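Local atomic coordinates of 2-hydroxychromene-2-carboxylate isomerase (Pseudomonas putida, PDB entry 2IMF), a protein that catalyses the reversible glutathione-dependent isomerization of 2-hydroxychromene-2-carboxylate to trans-o-hydroxybenzylidenepyruvate in the bacterial breakdown of naphthalene. Residues F7-N18 with Y105-G115; I37-I46 with R163-M171. All coordinates share one frame; numbering follows the deposited sequence. Where two conformers were deposited one is given.

Interaction 1. Residues F7-N18 with Y105-G115. With GSH (glutathione), chain E; TOM (4-(2-methoxyphenyl)-2-oxobut-3-enoic acid), chain F.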
loop_
_atom_site.group_PDB
_atom_site.type_symbol
_atom_site.label_atom_id
_atom_site.label_comp_id
_atom_site.label_asym_id
_atom_site.label_seq_id
_atom_site.Cartn_x
_atom_site.Cartn_y
_atom_site.Cartn_z
ATOM N N PHE A 7 -1.836 14.909 -6.330
ATOM C CA PHE A 7 -2.926 14.014 -6.710
ATOM C C PHE A 7 -3.104 14.084 -8.236
ATOM O O PHE A 7 -2.627 15.027 -8.902
ATOM C CB PHE A 7 -4.249 14.399 -6.016
ATOM C CG PHE A 7 -4.777 15.757 -6.438
ATOM C CD1 PHE A 7 -4.303 16.920 -5.866
ATOM C CD2 PHE A 7 -5.668 15.877 -7.463
ATOM C CE1 PHE A 7 -4.787 18.151 -6.278
ATOM C CE2 PHE A 7 -6.079 17.094 -7.923
ATOM C CZ PHE A 7 -5.634 18.237 -7.282
ATOM N N ASP A 8 -3.821 13.089 -8.771
ATOM C CA ASP A 8 -4.311 13.047 -10.172
ATOM C C ASP A 8 -5.777 12.621 -10.018
ATOM O O ASP A 8 -6.062 11.712 -9.224
ATOM C CB ASP A 8 -3.471 12.022 -10.964
ATOM C CG ASP A 8 -3.845 11.924 -12.451
ATOM O OD1 ASP A 8 -5.055 12.099 -12.786
ATOM O OD2 ASP A 8 -2.968 11.582 -13.251
ATOM N N PHE A 9 -6.724 13.302 -10.668
ATOM C CA PHE A 9 -8.160 12.954 -10.455
ATOM C C PHE A 9 -8.496 11.534 -10.941
ATOM O O PHE A 9 -9.550 11.059 -10.580
ATOM C CB PHE A 9 -9.094 13.976 -11.137
ATOM C CG PHE A 9 -9.147 15.316 -10.452
ATOM C CD1 PHE A 9 -9.677 15.426 -9.174
ATOM C CD2 PHE A 9 -8.744 16.436 -11.125
ATOM C CE1 PHE A 9 -9.767 16.697 -8.514
ATOM C CE2 PHE A 9 -8.818 17.738 -10.518
ATOM C CZ PHE A 9 -9.322 17.847 -9.234
ATOM N N LEU A 10 -7.615 10.881 -11.689
ATOM C CA LEU A 10 -7.885 9.447 -12.050
ATOM C C LEU A 10 -7.777 8.519 -10.881
ATOM O O LEU A 10 -8.214 7.384 -10.961
ATOM C CB LEU A 10 -6.981 8.924 -13.178
ATOM C CG LEU A 10 -5.504 8.777 -12.863
ATOM C CD1 LEU A 10 -5.200 7.466 -12.105
ATOM C CD2 LEU A 10 -4.740 8.714 -14.152
ATOM N N SER A 11 -7.195 8.977 -9.754
ATOM C CA SER A 11 -6.802 8.071 -8.656
ATOM C C SER A 11 -7.823 7.962 -7.552
ATOM O O SER A 11 -8.048 8.933 -6.868
ATOM C CB SER A 11 -5.464 8.560 -8.139
ATOM O OG SER A 11 -5.104 7.934 -6.885
ATOM N N PRO A 12 -8.382 6.764 -7.375
ATOM C CA PRO A 12 -9.343 6.608 -6.276
ATOM C C PRO A 12 -8.677 6.665 -4.895
ATOM O O PRO A 12 -9.332 7.056 -3.953
ATOM C CB PRO A 12 -9.962 5.215 -6.537
ATOM C CG PRO A 12 -8.886 4.462 -7.288
ATOM C CD PRO A 12 -8.170 5.517 -8.173
ATOM N N PHE A 13 -7.410 6.265 -4.770
ATOM C CA PHE A 13 -6.732 6.449 -3.497
ATOM C C PHE A 13 -6.523 7.923 -3.228
ATOM O O PHE A 13 -6.543 8.344 -2.051
ATOM C CB PHE A 13 -5.431 5.648 -3.552
ATOM C CG PHE A 13 -5.690 4.146 -3.498
ATOM C CD1 PHE A 13 -6.102 3.531 -2.325
ATOM C CD2 PHE A 13 -5.554 3.403 -4.635
ATOM C CE1 PHE A 13 -6.346 2.171 -2.277
ATOM C CE2 PHE A 13 -5.782 1.994 -4.609
ATOM C CZ PHE A 13 -6.199 1.414 -3.438
ATOM N N SER A 14 -6.403 8.739 -4.265
ATOM C CA SER A 14 -6.328 10.185 -4.080
ATOM C C SER A 14 -7.645 10.816 -3.653
ATOM O O SER A 14 -7.663 11.791 -2.876
ATOM C CB SER A 14 -5.809 10.880 -5.326
ATOM O OG SER A 14 -4.457 10.521 -5.589
ATOM N N TYR A 15 -8.776 10.233 -4.131
ATOM C CA TYR A 15 -10.083 10.676 -3.750
ATOM C C TYR A 15 -10.191 10.446 -2.262
ATOM O O TYR A 15 -10.626 11.341 -1.500
ATOM C CB TYR A 15 -11.110 9.819 -4.468
ATOM C CG TYR A 15 -12.482 9.860 -3.878
ATOM C CD1 TYR A 15 -13.237 11.039 -3.886
ATOM C CD2 TYR A 15 -13.063 8.691 -3.389
ATOM C CE1 TYR A 15 -14.590 11.022 -3.385
ATOM C CE2 TYR A 15 -14.389 8.667 -2.919
ATOM C CZ TYR A 15 -15.104 9.875 -2.896
ATOM O OH TYR A 15 -16.409 9.943 -2.421
ATOM N N LEU A 16 -9.812 9.250 -1.785
ATOM C CA LEU A 16 -9.880 8.943 -0.345
ATOM C C LEU A 16 -8.969 9.910 0.447
ATOM O O LEU A 16 -9.356 10.493 1.473
ATOM C CB LEU A 16 -9.378 7.547 -0.094
ATOM C CG LEU A 16 -10.335 6.442 -0.600
ATOM C CD1 LEU A 16 -9.647 5.092 -0.506
ATOM C CD2 LEU A 16 -11.676 6.433 0.237
ATOM N N ALA A 17 -7.718 10.076 0.016
ATOM C CA ALA A 17 -6.799 11.003 0.699
ATOM C C ALA A 17 -7.327 12.410 0.728
ATOM O O ALA A 17 -7.188 13.100 1.769
ATOM C CB ALA A 17 -5.391 10.952 0.063
ATOM N N ASN A 18 -7.892 12.890 -0.374
ATOM C CA ASN A 18 -8.420 14.234 -0.341
ATOM C C ASN A 18 -9.534 14.364 0.652
ATOM O O ASN A 18 -9.567 15.406 1.300
ATOM C CB ASN A 18 -8.913 14.611 -1.740
ATOM C CG ASN A 18 -9.451 15.991 -1.776
ATOM O OD1 ASN A 18 -8.715 16.932 -1.522
ATOM N ND2 ASN A 18 -10.761 16.109 -1.959
ATOM N N TYR A 105 -12.579 23.449 -5.669
ATOM C CA TYR A 105 -12.463 22.777 -6.998
ATOM C C TYR A 105 -12.085 21.305 -6.797
ATOM O O TYR A 105 -12.735 20.402 -7.325
ATOM C CB TYR A 105 -11.456 23.442 -7.879
ATOM C CG TYR A 105 -11.275 22.823 -9.252
ATOM C CD1 TYR A 105 -12.156 23.099 -10.272
ATOM C CD2 TYR A 105 -10.311 21.881 -9.423
ATOM C CE1 TYR A 105 -11.959 22.539 -11.532
ATOM C CE2 TYR A 105 -10.091 21.304 -10.634
ATOM C CZ TYR A 105 -10.959 21.629 -11.710
ATOM O OH TYR A 105 -10.758 21.094 -12.947
ATOM N N VAL A 106 -11.045 21.036 -6.025
ATOM C CA VAL A 106 -10.580 19.666 -5.863
ATOM C C VAL A 106 -11.712 18.848 -5.250
ATOM O O VAL A 106 -11.948 17.697 -5.688
ATOM C CB VAL A 106 -9.291 19.674 -5.042
ATOM C CG1 VAL A 106 -8.914 18.245 -4.676
ATOM C CG2 VAL A 106 -8.187 20.352 -5.838
ATOM N N ASN A 107 -12.425 19.360 -4.223
ATOM C CA ASN A 107 -13.499 18.616 -3.640
ATOM C C ASN A 107 -14.647 18.335 -4.599
ATOM O O ASN A 107 -15.150 17.227 -4.672
ATOM C CB ASN A 107 -14.023 19.388 -2.380
ATOM C CG ASN A 107 -13.033 19.397 -1.213
ATOM O OD1 ASN A 107 -12.117 18.573 -1.135
ATOM N ND2 ASN A 107 -13.201 20.368 -0.308
ATOM N N VAL A 108 -15.061 19.353 -5.324
ATOM C CA VAL A 108 -16.205 19.151 -6.209
ATOM C C VAL A 108 -15.853 18.155 -7.330
ATOM O O VAL A 108 -16.658 17.267 -7.645
ATOM C CB VAL A 108 -16.572 20.532 -6.849
ATOM C CG1 VAL A 108 -17.446 20.377 -8.070
ATOM C CG2 VAL A 108 -17.243 21.467 -5.779
ATOM N N VAL A 109 -14.640 18.244 -7.886
ATOM C CA VAL A 109 -14.279 17.359 -8.991
ATOM C C VAL A 109 -14.115 15.930 -8.459
ATOM O O VAL A 109 -14.607 14.958 -9.056
ATOM C CB VAL A 109 -13.033 17.815 -9.734
ATOM C CG1 VAL A 109 -12.582 16.813 -10.795
ATOM C CG2 VAL A 109 -13.277 19.167 -10.392
ATOM N N PHE A 110 -13.436 15.759 -7.302
ATOM C CA PHE A 110 -13.286 14.401 -6.800
ATOM C C PHE A 110 -14.623 13.829 -6.468
ATOM O O PHE A 110 -14.861 12.629 -6.690
ATOM C CB PHE A 110 -12.318 14.384 -5.584
ATOM C CG PHE A 110 -10.915 13.986 -5.945
ATOM C CD1 PHE A 110 -10.712 12.797 -6.562
ATOM C CD2 PHE A 110 -9.826 14.712 -5.568
ATOM C CE1 PHE A 110 -9.428 12.344 -6.832
ATOM C CE2 PHE A 110 -8.546 14.306 -5.856
ATOM C CZ PHE A 110 -8.349 13.148 -6.542
ATOM N N ASN A 111 -15.530 14.632 -5.885
ATOM C CA ASN A 111 -16.834 14.073 -5.501
ATOM C C ASN A 111 -17.621 13.673 -6.754
ATOM O O ASN A 111 -18.322 12.656 -6.741
ATOM C CB ASN A 111 -17.652 15.097 -4.663
ATOM C CG ASN A 111 -17.167 15.236 -3.225
ATOM O OD1 ASN A 111 -16.592 14.306 -2.641
ATOM N ND2 ASN A 111 -17.365 16.425 -2.656
ATOM N N ALA A 112 -17.505 14.484 -7.803
ATOM C CA ALA A 112 -18.195 14.135 -9.066
ATOM C C ALA A 112 -17.635 12.857 -9.670
ATOM O O ALA A 112 -18.406 11.911 -9.996
ATOM C CB ALA A 112 -18.009 15.263 -10.071
ATOM N N VAL A 113 -16.310 12.751 -9.832
ATOM C CA VAL A 113 -15.706 11.627 -10.550
ATOM C C VAL A 113 -15.722 10.350 -9.707
ATOM O O VAL A 113 -16.202 9.329 -10.173
ATOM C CB VAL A 113 -14.230 11.988 -10.966
ATOM C CG1 VAL A 113 -13.531 10.765 -11.617
ATOM C CG2 VAL A 113 -14.213 13.171 -11.944
ATOM N N TRP A 114 -15.344 10.407 -8.433
ATOM C CA TRP A 114 -15.203 9.201 -7.661
ATOM C C TRP A 114 -16.316 9.047 -6.646
ATOM O O TRP A 114 -16.529 7.930 -6.176
ATOM C CB TRP A 114 -13.790 9.139 -7.016
ATOM C CG TRP A 114 -12.795 8.774 -7.910
ATOM C CD1 TRP A 114 -11.897 9.595 -8.543
ATOM C CD2 TRP A 114 -12.586 7.464 -8.439
ATOM N NE1 TRP A 114 -11.129 8.868 -9.441
ATOM C CE2 TRP A 114 -11.551 7.539 -9.380
ATOM C CE3 TRP A 114 -13.196 6.217 -8.204
ATOM C CZ2 TRP A 114 -11.056 6.409 -10.045
ATOM C CZ3 TRP A 114 -12.722 5.118 -8.822
ATOM C CH2 TRP A 114 -11.665 5.209 -9.761
ATOM N N GLY A 115 -16.994 10.106 -6.266
ATOM C CA GLY A 115 -18.167 9.976 -5.393
ATOM C C GLY A 115 -19.385 9.553 -6.174
ATOM O O GLY A 115 -20.197 8.735 -5.689
HETATM N N1 GSH E . -1.678 1.634 -0.671
HETATM C CA1 GSH E . -2.106 2.820 -1.344
HETATM C C1 GSH E . -3.116 3.651 -0.638
HETATM O O11 GSH E . -3.328 4.806 -1.014
HETATM O O12 GSH E . -3.780 2.934 0.144
HETATM C CB1 GSH E . -2.001 2.734 -2.862
HETATM C CG1 GSH E . -1.869 4.043 -3.639
HETATM C CD1 GSH E . -1.784 3.772 -5.115
HETATM O OE1 GSH E . -1.820 2.516 -5.550
HETATM N N2 GSH E . -1.705 4.769 -5.963
HETATM C CA2 GSH E . -1.446 4.610 -7.388
HETATM C C2 GSH E . -0.059 4.892 -7.775
HETATM O O2 GSH E . 0.535 5.995 -7.271
HETATM C CB2 GSH E . -2.392 5.589 -8.156
HETATM S SG2 GSH E . -4.149 5.070 -8.082
HETATM N N3 GSH E . 0.597 4.080 -8.551
HETATM C CA3 GSH E . 2.036 4.273 -8.734
HETATM C C3 GSH E . 2.754 3.053 -8.205
HETATM O O31 GSH E . 3.998 3.055 -8.247
HETATM O O32 GSH E . 2.087 2.046 -7.793
HETATM O O8 TOM F . -3.436 1.605 -11.535
HETATM C C9 TOM F . -3.108 2.786 -11.567
HETATM C C10 TOM F . -2.240 3.364 -12.561
HETATM O O11 TOM F . -1.022 3.096 -12.426
HETATM O O10 TOM F . -2.709 4.144 -13.415
HETATM C C8 TOM F . -3.498 3.772 -10.509
HETATM C C7 TOM F . -4.217 3.510 -9.442
HETATM C C1 TOM F . -5.579 2.846 -9.464
HETATM C C6 TOM F . -5.779 1.898 -8.481
HETATM C C5 TOM F . -6.987 1.211 -8.430
HETATM C C4 TOM F . -8.000 1.555 -9.343
HETATM C C3 TOM F . -7.817 2.511 -10.320
HETATM C C2 TOM F . -6.573 3.167 -10.358
HETATM O O2 TOM F . -6.293 4.140 -11.255
HETATM C C11 TOM F . -7.455 4.609 -11.943
HETATM O O HOH W 1 -17.921 12.129 -2.127
#

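Interaction 2. Residues I37-I46 with R163-M171. With GSH (glutathione), chain E; TOM (4-(2-methoxyphenyl)-2-oxobut-3-enoic acid), chain F.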
loop_
_atom_site.group_PDB
_atom_site.type_symbol
_atom_site.label_atom_id
_atom_site.label_comp_id
_atom_site.label_asym_id
_atom_site.label_seq_id
_atom_site.Cartn_x
_atom_site.Cartn_y
_atom_site.Cartn_z
ATOM N N ILE A 37 -1.233 16.669 -10.765
ATOM C CA ILE A 37 -0.118 16.247 -11.620
ATOM C C ILE A 37 -0.475 15.033 -12.443
ATOM O O ILE A 37 -1.455 14.344 -12.177
ATOM C CB ILE A 37 1.190 15.873 -10.822
ATOM C CG1 ILE A 37 0.871 14.766 -9.769
ATOM C CG2 ILE A 37 1.661 17.105 -10.038
ATOM C CD1 ILE A 37 2.168 14.206 -9.087
ATOM N N ASP A 38 0.324 14.779 -13.451
ATOM C CA ASP A 38 0.067 13.689 -14.390
ATOM C C ASP A 38 0.707 12.392 -13.928
ATOM O O ASP A 38 1.940 12.181 -14.146
ATOM C CB ASP A 38 0.575 14.091 -15.780
ATOM C CG ASP A 38 0.170 13.119 -16.865
ATOM O OD1 ASP A 38 -0.233 11.997 -16.637
ATOM O OD2 ASP A 38 0.367 13.453 -18.069
ATOM N N LEU A 39 -0.103 11.486 -13.366
ATOM C CA LEU A 39 0.475 10.229 -12.886
ATOM C C LEU A 39 1.233 9.485 -13.988
ATOM O O LEU A 39 2.265 8.874 -13.747
ATOM C CB LEU A 39 -0.625 9.317 -12.349
ATOM C CG LEU A 39 -0.144 7.932 -11.870
ATOM C CD1 LEU A 39 0.889 8.054 -10.760
ATOM C CD2 LEU A 39 -1.327 7.086 -11.484
ATOM N N ALA A 40 0.665 9.585 -15.206
ATOM C CA ALA A 40 1.262 8.749 -16.251
ATOM C C ALA A 40 2.637 9.225 -16.501
ATOM O O ALA A 40 3.593 8.449 -16.708
ATOM C CB ALA A 40 0.472 8.822 -17.573
ATOM N N ARG A 41 2.826 10.530 -16.506
ATOM C CA ARG A 41 4.141 11.064 -16.717
ATOM C C ARG A 41 5.103 10.759 -15.566
ATOM O O ARG A 41 6.288 10.459 -15.755
ATOM C CB ARG A 41 4.066 12.578 -16.910
ATOM C CG ARG A 41 4.347 13.062 -18.278
ATOM C CD ARG A 41 3.891 14.525 -18.290
ATOM N NE ARG A 41 3.249 14.874 -19.549
ATOM C CZ ARG A 41 3.684 15.845 -20.341
ATOM N NH1 ARG A 41 4.743 16.553 -19.964
ATOM N NH2 ARG A 41 3.056 16.112 -21.490
ATOM N N VAL A 42 4.645 10.870 -14.308
ATOM C CA VAL A 42 5.549 10.540 -13.233
ATOM C C VAL A 42 6.005 9.077 -13.211
ATOM O O VAL A 42 7.130 8.796 -12.786
ATOM C CB VAL A 42 5.075 11.015 -11.780
ATOM C CG1 VAL A 42 4.430 12.406 -11.802
ATOM C CG2 VAL A 42 4.225 10.077 -11.055
ATOM N N LYS A 43 5.092 8.176 -13.621
ATOM C CA LYS A 43 5.456 6.765 -13.669
ATOM C C LYS A 43 6.500 6.530 -14.730
ATOM O O LYS A 43 7.489 5.817 -14.462
ATOM C CB LYS A 43 4.262 5.920 -14.002
ATOM C CG LYS A 43 3.314 5.762 -12.794
ATOM C CD LYS A 43 2.048 5.028 -13.252
ATOM C CE LYS A 43 2.270 3.571 -13.481
ATOM N NZ LYS A 43 0.952 2.987 -14.056
ATOM N N ILE A 44 6.295 7.122 -15.913
ATOM C CA ILE A 44 7.228 6.824 -17.009
ATOM C C ILE A 44 8.561 7.424 -16.646
ATOM O O ILE A 44 9.635 6.864 -16.989
ATOM C CB ILE A 44 6.764 7.474 -18.344
ATOM C CG1 ILE A 44 5.314 7.130 -18.678
ATOM C CG2 ILE A 44 7.659 7.031 -19.522
ATOM C CD1 ILE A 44 5.160 5.888 -19.568
ATOM N N ALA A 45 8.542 8.557 -15.941
ATOM C CA ALA A 45 9.783 9.147 -15.509
ATOM C C ALA A 45 10.628 8.241 -14.652
ATOM O O ALA A 45 11.781 8.179 -14.865
ATOM C CB ALA A 45 9.588 10.547 -14.846
ATOM N N ILE A 46 10.055 7.438 -13.741
ATOM C CA ILE A 46 10.919 6.636 -12.875
ATOM C C ILE A 46 11.117 5.234 -13.401
ATOM O O ILE A 46 11.725 4.399 -12.720
ATOM C CB ILE A 46 10.472 6.501 -11.374
ATOM C CG1 ILE A 46 9.134 5.747 -11.265
ATOM C CG2 ILE A 46 10.529 7.847 -10.613
ATOM C CD1 ILE A 46 9.103 4.900 -10.002
ATOM N N ARG A 163 10.993 16.369 -7.137
ATOM C CA ARG A 163 10.817 16.132 -5.705
ATOM C C ARG A 163 10.755 14.660 -5.290
ATOM O O ARG A 163 10.544 14.357 -4.139
ATOM C CB ARG A 163 9.606 16.890 -5.196
ATOM C CG ARG A 163 9.767 17.439 -3.745
ATOM C CD ARG A 163 8.641 18.288 -3.355
ATOM N NE ARG A 163 8.724 18.540 -1.938
ATOM C CZ ARG A 163 7.835 19.134 -1.213
ATOM N NH1 ARG A 163 6.693 19.528 -1.757
ATOM N NH2 ARG A 163 8.117 19.358 0.052
ATOM N N LYS A 164 10.894 13.792 -6.290
ATOM C CA LYS A 164 10.956 12.337 -6.082
ATOM C C LYS A 164 9.575 11.739 -5.884
ATOM O O LYS A 164 9.439 10.636 -5.357
ATOM C CB LYS A 164 11.930 11.964 -4.963
ATOM C CG LYS A 164 13.366 12.442 -5.318
ATOM C CD LYS A 164 14.498 11.691 -4.626
ATOM C CE LYS A 164 15.721 12.638 -4.463
ATOM N NZ LYS A 164 16.299 13.088 -5.799
ATOM N N VAL A 165 8.547 12.461 -6.310
ATOM C CA VAL A 165 7.171 11.905 -6.300
ATOM C C VAL A 165 7.089 10.893 -7.440
ATOM O O VAL A 165 7.421 11.181 -8.600
ATOM C CB VAL A 165 6.177 13.004 -6.555
ATOM C CG1 VAL A 165 4.794 12.384 -6.746
ATOM C CG2 VAL A 165 6.209 13.991 -5.407
ATOM N N PHE A 166 6.635 9.661 -7.107
ATOM C CA PHE A 166 6.492 8.574 -8.115
ATOM C C PHE A 166 5.024 8.112 -8.284
ATOM O O PHE A 166 4.739 7.316 -9.181
ATOM C CB PHE A 166 7.374 7.368 -7.719
ATOM C CG PHE A 166 6.990 6.798 -6.368
ATOM C CD1 PHE A 166 5.889 5.903 -6.261
ATOM C CD2 PHE A 166 7.683 7.192 -5.190
ATOM C CE1 PHE A 166 5.459 5.477 -5.026
ATOM C CE2 PHE A 166 7.237 6.734 -3.966
ATOM C CZ PHE A 166 6.144 5.837 -3.881
ATOM N N GLY A 167 4.133 8.604 -7.416
ATOM C CA GLY A 167 2.737 8.160 -7.473
ATOM C C GLY A 167 1.846 9.142 -6.773
ATOM O O GLY A 167 2.315 10.202 -6.302
ATOM N N VAL A 168 0.574 8.780 -6.702
ATOM C CA VAL A 168 -0.397 9.626 -6.014
ATOM C C VAL A 168 -1.288 8.720 -5.188
ATOM O O VAL A 168 -1.495 7.548 -5.506
ATOM C CB VAL A 168 -1.241 10.489 -6.969
ATOM C CG1 VAL A 168 -0.352 11.472 -7.673
ATOM C CG2 VAL A 168 -1.967 9.592 -8.049
ATOM N N PRO A 169 -1.840 9.194 -4.084
ATOM C CA PRO A 169 -1.631 10.530 -3.460
ATOM C C PRO A 169 -0.285 10.556 -2.754
ATOM O O PRO A 169 0.104 9.590 -2.105
ATOM C CB PRO A 169 -2.778 10.637 -2.420
ATOM C CG PRO A 169 -3.049 9.143 -2.045
ATOM C CD PRO A 169 -2.756 8.322 -3.311
ATOM N N THR A 170 0.388 11.715 -2.841
ATOM C CA THR A 170 1.691 11.892 -2.170
ATOM C C THR A 170 1.547 13.155 -1.317
ATOM O O THR A 170 0.978 14.154 -1.768
ATOM C CB THR A 170 2.869 11.899 -3.146
ATOM O OG1 THR A 170 2.940 10.591 -3.719
ATOM C CG2 THR A 170 4.158 12.109 -2.372
ATOM N N MET A 171 2.074 13.077 -0.098
ATOM C CA MET A 171 1.947 14.182 0.888
ATOM C C MET A 171 3.334 14.486 1.403
ATOM O O MET A 171 4.082 13.532 1.719
ATOM C CB MET A 171 1.019 13.889 2.080
ATOM C CG MET A 171 -0.430 13.830 1.687
ATOM S SD MET A 171 -1.052 12.420 0.741
ATOM C CE MET A 171 -0.474 10.991 1.670
HETATM N N1 GSH E . -1.678 1.634 -0.671
HETATM C CA1 GSH E . -2.106 2.820 -1.344
HETATM C C1 GSH E . -3.116 3.651 -0.638
HETATM O O11 GSH E . -3.328 4.806 -1.014
HETATM O O12 GSH E . -3.780 2.934 0.144
HETATM C CB1 GSH E . -2.001 2.734 -2.862
HETATM C CG1 GSH E . -1.869 4.043 -3.639
HETATM C CD1 GSH E . -1.784 3.772 -5.115
HETATM O OE1 GSH E . -1.820 2.516 -5.550
HETATM N N2 GSH E . -1.705 4.769 -5.963
HETATM C CA2 GSH E . -1.446 4.610 -7.388
HETATM C C2 GSH E . -0.059 4.892 -7.775
HETATM O O2 GSH E . 0.535 5.995 -7.271
HETATM C CB2 GSH E . -2.392 5.589 -8.156
HETATM S SG2 GSH E . -4.149 5.070 -8.082
HETATM N N3 GSH E . 0.597 4.080 -8.551
HETATM C CA3 GSH E . 2.036 4.273 -8.734
HETATM C C3 GSH E . 2.754 3.053 -8.205
HETATM O O31 GSH E . 3.998 3.055 -8.247
HETATM O O32 GSH E . 2.087 2.046 -7.793
HETATM O O8 TOM F . -3.436 1.605 -11.535
HETATM C C9 TOM F . -3.108 2.786 -11.567
HETATM C C10 TOM F . -2.240 3.364 -12.561
HETATM O O11 TOM F . -1.022 3.096 -12.426
HETATM O O10 TOM F . -2.709 4.144 -13.415
HETATM C C8 TOM F . -3.498 3.772 -10.509
HETATM C C7 TOM F . -4.217 3.510 -9.442
HETATM C C1 TOM F . -5.579 2.846 -9.464
HETATM C C6 TOM F . -5.779 1.898 -8.481
HETATM C C5 TOM F . -6.987 1.211 -8.430
HETATM C C4 TOM F . -8.000 1.555 -9.343
HETATM C C3 TOM F . -7.817 2.511 -10.320
HETATM C C2 TOM F . -6.573 3.167 -10.358
HETATM O O2 TOM F . -6.293 4.140 -11.255
HETATM C C11 TOM F . -7.455 4.609 -11.943
HETATM O O HOH W 2 8.870 10.652 -10.799
#

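Interaction 1. Residues F7-N18 with Y105-G115
F110 of helix 99-115 is wedged between the two halves of F7-N18, with F9 against one face of its ring and the backbone of Y15 against the other. The F9 ring meets it edge-to-face, its CD1 over the centre of F110, centroids 4.7 Å apart and planes at 65°. On the far side Y15 CA makes a CH-pi contact. F7 meets F110 and Y105 meets F9, both obliquely, completing the aromatic cluster.

Three aliphatic groups also lie on rings. V109 CG1 sits almost on the normal of F9, 3.5 Å from the ring centroid, while F7 backs the opposite face of F9. P12 CB lies 3.5 Å from the centroid of the six-membered ring of W114. W114 CB in turn covers one face of Y15, whose side chain is a knob in the hole of F110, N111, W114 and G115.

Two hydrogen bonds cross the interface. W114 NE1 donates to F9 O at 2.9 Å, nearly in the indole plane but bent at hydrogen (140°), fixing the turn just before the helix. At the other end N18, its CG anti to the backbone N (chi1 -179°), sends ND2 to N107 OD1 over 2.9 Å, in the carbonyl plane of N107. A water donates to both Y15 OH and N111 OD1; the hydroxyl also bonds to P77 O. L10 O, buried against W114 CZ2, has no hydrogen-bond partner in the model.

D8 OD1, also hydrogen-bonded to the S86 hydroxyl, accepts from L10 N in an Asx turn leading into S11, the N-cap and inferred nucleophile, whose OG is 3.2 Å from SG2 of glutathione. A helix that begins right after S11 and packs against an inserted all-helical region is the DsbA-like thioredoxin arrangement of kappa-class glutathione transferases.

Interaction 2. Residues I37-I46 with R163-M171
V42 and L39, on the short helix after strand 31-36, pack against the loop carrying the cis-proline P169, the cis-Pro loop of the thioredoxin fold. The close part lies along the loop backbone. V42 CG2, placed between its backbone N and carbonyl carbon, presses on F166 O at 3.4 Å, and L39 CD1 rests 3.8 Å from G167 CA. Deeper in, side chains take over: I37 CD1 meets V165 CG1 tip to tip, and I37 runs past V168 in the opposite direction.

The far end of the helix is the looser margin. I46, partly exposed, reaches F166 through a single pair, CD1 to CB at 3.8 Å, and the second subunit completes this edge, where V58 packs on I46 and Y62 meets the F166 ring. Nearby, a water lies 2.7 Å from V165 O and 3.2 Å from V42 O, with more acceptors around it than protons to give.

The ligands lie along another side. L39 splits its two methyls, CD1 to the loop and CD2 toward both glutathione and the substrate analogue. V168 pairs with glutathione like a neighbouring strand: its N donates to O2, and its O accepts from N2, each at 2.8 Å. G167, with no side chain, leaves room for glutathione O2 beside its CA. K43, its chain bent at chi3 (74°), turns from the loop and delivers NZ to carboxylate oxygen O11 of the substrate analogue at 2.6 Å.

Overall arrangement
Along the chain the segments alternate: 7-18, 37-46, 105-115, 163-171. The contact centres are 16 Å apart, and the four-stranded mixed sheet ties them together. Strand 2-7 runs into the first segment of interaction 1, strand 31-36 leads into 37-46, segment 163-171 ends in strand 170-173, and helix 99-115 comes from the helical insertion between them. The two contacts touch directly: D8 OD2 probably accepts from L39 N, and F7 O from I37 N. Glutathione and the substrate analogue both reach both contacts, so one part of the pocket lies where S11 and its helix face the cis-proline loop and helix 39-46.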